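Side-chain contacts in transcription termination factor FttA (Pyrococcus horikoshii, PDB 3AF6), which probably ends transcription across the archaeal genome by cutting nascent RNA with a zinc-dependent nuclease of the metallo-beta-lactamase superfamily: residues Val11-Ile14 and Leu15-Ile18; Pro404-Glu407 and Ala408-Leu412. One frame throughout, in Å; residues are numbered along the deposited sequence.

Interaction 1: residues Val11-Ile14 and Leu15-Ile18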
loop_
_atom_site.group_PDB
_atom_site.type_symbol
_atom_site.label_atom_id
_atom_site.label_comp_id
_atom_site.label_asym_id
_atom_site.label_seq_id
_atom_site.Cartn_x
_atom_site.Cartn_y
_atom_site.Cartn_z
ATOM N N VAL A 11 -7.171 29.842 -9.563
ATOM C CA VAL A 11 -7.701 29.296 -8.327
ATOM C C VAL A 11 -8.327 30.344 -7.412
ATOM O O VAL A 11 -9.516 30.267 -7.113
ATOM C CB VAL A 11 -6.602 28.542 -7.556
ATOM C CG1 VAL A 11 -5.430 29.469 -7.280
ATOM C CG2 VAL A 11 -7.163 27.974 -6.264
ATOM N N ASP A 12 -7.536 31.317 -6.965
ATOM C CA ASP A 12 -8.051 32.353 -6.068
ATOM C C ASP A 12 -9.210 33.101 -6.710
ATOM O O ASP A 12 -9.994 33.768 -6.035
ATOM C CB ASP A 12 -6.930 33.321 -5.658
ATOM C CG ASP A 12 -6.125 33.818 -6.837
ATOM O OD1 ASP A 12 -5.074 34.454 -6.605
ATOM O OD2 ASP A 12 -6.543 33.574 -7.990
ATOM N N GLN A 13 -9.313 32.970 -8.025
ATOM C CA GLN A 13 -10.384 33.585 -8.784
ATOM C C GLN A 13 -11.619 32.723 -8.508
ATOM O O GLN A 13 -12.745 33.217 -8.451
ATOM C CB GLN A 13 -10.012 33.555 -10.264
ATOM C CG GLN A 13 -10.968 34.253 -11.205
ATOM C CD GLN A 13 -10.478 34.180 -12.645
ATOM O OE1 GLN A 13 -9.377 34.641 -12.965
ATOM N NE2 GLN A 13 -11.292 33.591 -13.519
ATOM N N ILE A 14 -11.381 31.426 -8.324
ATOM C CA ILE A 14 -12.433 30.452 -8.035
ATOM C C ILE A 14 -12.807 30.512 -6.556
ATOM O O ILE A 14 -13.967 30.324 -6.197
ATOM C CB ILE A 14 -11.971 29.007 -8.379
ATOM C CG1 ILE A 14 -11.695 28.897 -9.880
ATOM C CG2 ILE A 14 -13.027 27.997 -7.945
ATOM C CD1 ILE A 14 -11.217 27.538 -10.324
ATOM N N LEU A 15 -11.812 30.758 -5.705
ATOM C CA LEU A 15 -12.030 30.868 -4.265
ATOM C C LEU A 15 -12.887 32.103 -4.018
ATOM O O LEU A 15 -13.705 32.147 -3.101
ATOM C CB LEU A 15 -10.693 31.022 -3.529
ATOM C CG LEU A 15 -9.841 29.775 -3.290
ATOM C CD1 LEU A 15 -8.467 30.173 -2.782
ATOM C CD2 LEU A 15 -10.537 28.874 -2.289
ATOM N N ARG A 16 -12.682 33.107 -4.858
ATOM C CA ARG A 16 -13.412 34.361 -4.774
ATOM C C ARG A 16 -14.909 34.109 -4.968
ATOM O O ARG A 16 -15.742 34.926 -4.581
ATOM C CB ARG A 16 -12.871 35.310 -5.842
ATOM C CG ARG A 16 -13.298 36.752 -5.727
ATOM C CD ARG A 16 -12.492 37.581 -6.707
ATOM N NE ARG A 16 -11.080 37.631 -6.329
ATOM C CZ ARG A 16 -10.067 37.627 -7.192
ATOM N NH1 ARG A 16 -8.819 37.683 -6.746
ATOM N NH2 ARG A 16 -10.298 37.549 -8.497
ATOM N N ASP A 17 -15.246 32.973 -5.571
ATOM C CA ASP A 17 -16.643 32.613 -5.790
ATOM C C ASP A 17 -17.074 31.620 -4.716
ATOM O O ASP A 17 -18.256 31.502 -4.402
ATOM C CB ASP A 17 -16.835 32.002 -7.180
ATOM C CG ASP A 17 -16.487 32.971 -8.293
ATOM O OD1 ASP A 17 -16.697 32.625 -9.477
ATOM O OD2 ASP A 17 -15.997 34.078 -7.984
ATOM N N ILE A 18 -16.103 30.900 -4.165
ATOM C CA ILE A 18 -16.372 29.938 -3.102
ATOM C C ILE A 18 -16.665 30.771 -1.858
ATOM O O ILE A 18 -17.656 30.558 -1.160
ATOM C CB ILE A 18 -15.136 29.038 -2.813
ATOM C CG1 ILE A 18 -14.811 28.164 -4.031
ATOM C CG2 ILE A 18 -15.396 28.173 -1.584
ATOM C CD1 ILE A 18 -15.854 27.106 -4.338
#
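Ile14 O takes two backbone N-H groups at once, from Asp17 N and from Ile18 N, each at 3.0 Å. The bond from Ile18 N is the i to i+4 bond of an alpha-helix and lies close to the carbonyl plane. Asp17 N makes the i to i+3 bond and stands well above that plane, 67° out of it, so this oxygen serves two successive amides of the turn from different directions. One turn earlier Leu15 N reaches Val11 O at 2.7 Å, in the carbonyl plane, while Arg16 N bonds to Asp12 O from above the plane.

The side chains then sort by face. On the inner face Val11 CG2 and Leu15 CD1 are 4.3 Å apart; Leu15 CG, anti to the carbonyl carbon (chi1 -79°), lies back along the helix, which brings CD1 over Asp12 CA. Ile14 and Ile18 meet at the same separation on a neighbouring flank, CG2 of Ile14 being 4.3 Å from CG1 of Ile18. On the polar face the Arg16 chain bends at chi3 (-67°) and folds back over the preceding turn, so that Asp12 O sits 3.9 Å above one face of its guanidinium, displaced toward the rim. The Asp12 carboxylate and this guanidinium carry opposite charges but do not touch, OD2 of Asp12 lying 4.9 Å from NH1 of Arg16, so any attraction is probably modest.

Helix 11-22 falls in what is inferred to be the KHa part of the N-terminal KH region, and its apolar side faces the strands. Val11 and Leu15 rest on Phe37 of strand 32-38, and Leu15 and Ile18 on Leu42 of strand 41-46, while Val11 also meets Tyr179 and Ile14 meets Pro182 in loops.

Interaction 2: residues Pro404-Glu407 and Ala408-Leu412; sequences PREE and AEKRL
Helix 405-420 of the beta-CASP region, which starts right after the N-cap residue Pro404, carries in its first turns an i to i+4 salt bridge between Glu407 and Arg411. Glu407 OE2 lies 2.8 Å from Arg411 NH2. The two side chains run side by side and point the same way, yet carboxylate and guanidinium planes stand 82° apart, and with a single close oxygen-nitrogen pair this is an oblique contact rather than a two-pronged, coplanar one. Glu407 is extended beyond CG, whereas Arg411 bends at chi2 (97°) and chi3 (72°), which turns NH2 back toward the glutamate.

Beneath the pair, the backbone bonds repeat the same spacing. Ala408 N donates to Pro404 O at 3.0 Å, the first i to i+4 bond of the helix, and Arg411 N likewise reaches Glu407 O at 3.0 Å. On another side of the helix Lys410 lays its aliphatic chain over the preceding turn, with CG lying near Glu406 O. Its ammonium does not touch the acid one turn back, with NZ of Lys410 4.8 Å from OE1 of Glu406.

Elsewhere on the helix Glu409 has its own partner, OE2 being held by Arg374 in a salt bridge. Ala408 and the Arg411 side chain both touch Ile588, and Leu412 packs on Val439 of helix 435-447. The side chain of Arg405 comes within about 9 Å of that of the zinc ligand His344. An acid followed four residues later by a base is a familiar intrahelical ion pair, here on the partly exposed flank of a beta-CASP helix.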
loop_
_atom_site.group_PDB
_atom_site.type_symbol
_atom_site.label_atom_id
_atom_site.label_comp_id
_atom_site.label_asym_id
_atom_site.label_seq_id
_atom_site.Cartn_x
_atom_site.Cartn_y
_atom_site.Cartn_z
ATOM N N PRO A 404 -6.934 -25.127 -3.921
ATOM C CA PRO A 404 -7.926 -24.669 -2.939
ATOM C C PRO A 404 -7.244 -24.319 -1.610
ATOM O O PRO A 404 -6.397 -25.073 -1.134
ATOM C CB PRO A 404 -8.850 -25.872 -2.800
ATOM C CG PRO A 404 -8.805 -26.483 -4.150
ATOM C CD PRO A 404 -7.335 -26.416 -4.504
ATOM N N ARG A 405 -7.628 -23.190 -1.016
ATOM C CA ARG A 405 -7.046 -22.714 0.240
ATOM C C ARG A 405 -6.899 -23.762 1.334
ATOM O O ARG A 405 -5.898 -23.784 2.048
ATOM C CB ARG A 405 -7.857 -21.539 0.804
ATOM C CG ARG A 405 -8.379 -20.562 -0.259
ATOM C CD ARG A 405 -8.444 -19.104 0.237
ATOM N NE ARG A 405 -7.444 -18.283 -0.447
ATOM C CZ ARG A 405 -6.255 -17.952 0.054
ATOM N NH1 ARG A 405 -5.902 -18.357 1.271
ATOM N NH2 ARG A 405 -5.405 -17.240 -0.681
ATOM N N GLU A 406 -7.882 -24.637 1.471
ATOM C CA GLU A 406 -7.813 -25.635 2.521
ATOM C C GLU A 406 -6.911 -26.806 2.176
ATOM O O GLU A 406 -6.302 -27.407 3.063
ATOM C CB GLU A 406 -9.213 -26.129 2.864
ATOM C CG GLU A 406 -9.333 -26.613 4.286
ATOM C CD GLU A 406 -10.764 -26.836 4.697
ATOM O OE1 GLU A 406 -11.410 -27.748 4.133
ATOM O OE2 GLU A 406 -11.237 -26.092 5.583
ATOM N N GLU A 407 -6.824 -27.138 0.893
ATOM C CA GLU A 407 -5.970 -28.237 0.467
ATOM C C GLU A 407 -4.523 -27.782 0.638
ATOM O O GLU A 407 -3.649 -28.565 0.995
ATOM C CB GLU A 407 -6.238 -28.576 -0.995
ATOM C CG GLU A 407 -5.552 -29.837 -1.481
ATOM C CD GLU A 407 -5.701 -30.029 -2.986
ATOM O OE1 GLU A 407 -6.852 -30.041 -3.481
ATOM O OE2 GLU A 407 -4.666 -30.169 -3.677
ATOM N N ALA A 408 -4.283 -26.502 0.389
ATOM C CA ALA A 408 -2.950 -25.935 0.518
ATOM C C ALA A 408 -2.583 -25.913 1.989
ATOM O O ALA A 408 -1.501 -26.347 2.378
ATOM C CB ALA A 408 -2.926 -24.520 -0.042
ATOM N N GLU A 409 -3.501 -25.392 2.795
ATOM C CA GLU A 409 -3.313 -25.305 4.238
ATOM C C GLU A 409 -2.911 -26.675 4.761
ATOM O O GLU A 409 -1.956 -26.811 5.529
ATOM C CB GLU A 409 -4.616 -24.870 4.900
ATOM C CG GLU A 409 -4.490 -24.575 6.372
ATOM C CD GLU A 409 -5.817 -24.189 7.001
ATOM O OE1 GLU A 409 -6.591 -25.107 7.373
ATOM O OE2 GLU A 409 -6.088 -22.967 7.113
ATOM N N LYS A 410 -3.639 -27.694 4.327
ATOM C CA LYS A 410 -3.356 -29.044 4.764
ATOM C C LYS A 410 -2.006 -29.546 4.281
ATOM O O LYS A 410 -1.339 -30.311 4.977
ATOM C CB LYS A 410 -4.466 -29.994 4.309
ATOM C CG LYS A 410 -5.824 -29.701 4.951
ATOM C CD LYS A 410 -6.782 -30.857 4.751
ATOM C CE LYS A 410 -8.167 -30.550 5.300
ATOM N NZ LYS A 410 -9.044 -31.752 5.203
ATOM N N ARG A 411 -1.598 -29.110 3.094
ATOM C CA ARG A 411 -0.321 -29.529 2.529
ATOM C C ARG A 411 0.820 -28.854 3.297
ATOM O O ARG A 411 1.865 -29.447 3.521
ATOM C CB ARG A 411 -0.258 -29.151 1.048
ATOM C CG ARG A 411 0.769 -29.935 0.249
ATOM C CD ARG A 411 0.143 -31.118 -0.489
ATOM N NE ARG A 411 -0.673 -30.684 -1.622
ATOM C CZ ARG A 411 -1.252 -31.509 -2.494
ATOM N NH1 ARG A 411 -1.113 -32.825 -2.374
ATOM N NH2 ARG A 411 -1.972 -31.014 -3.493
ATOM N N LEU A 412 0.599 -27.612 3.704
ATOM C CA LEU A 412 1.600 -26.866 4.451
ATOM C C LEU A 412 1.899 -27.532 5.795
ATOM O O LEU A 412 3.055 -27.626 6.208
ATOM C CB LEU A 412 1.122 -25.430 4.684
ATOM C CG LEU A 412 2.019 -24.580 5.590
ATOM C CD1 LEU A 412 3.362 -24.377 4.917
ATOM C CD2 LEU A 412 1.367 -23.246 5.884
#

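Overall arrangement
Both contacts are local, each lying within a single helical stretch, and they share no element: interaction 1 belongs to helix 11-22 of the KH region, interaction 2 to helix 405-420 of the beta-CASP region. Their centres are 59 Å apart, their nearest atoms about 46 Å, on opposite sides of the chain's centre. Interaction 1 is partly buried, and its side-chain contacts are mainly apolar, directed at two strands; its opposite charges stay apart. Interaction 2 is a surface contact led by a direct salt bridge. Only interaction 2 approaches the zinc site; interaction 1 lies away from it.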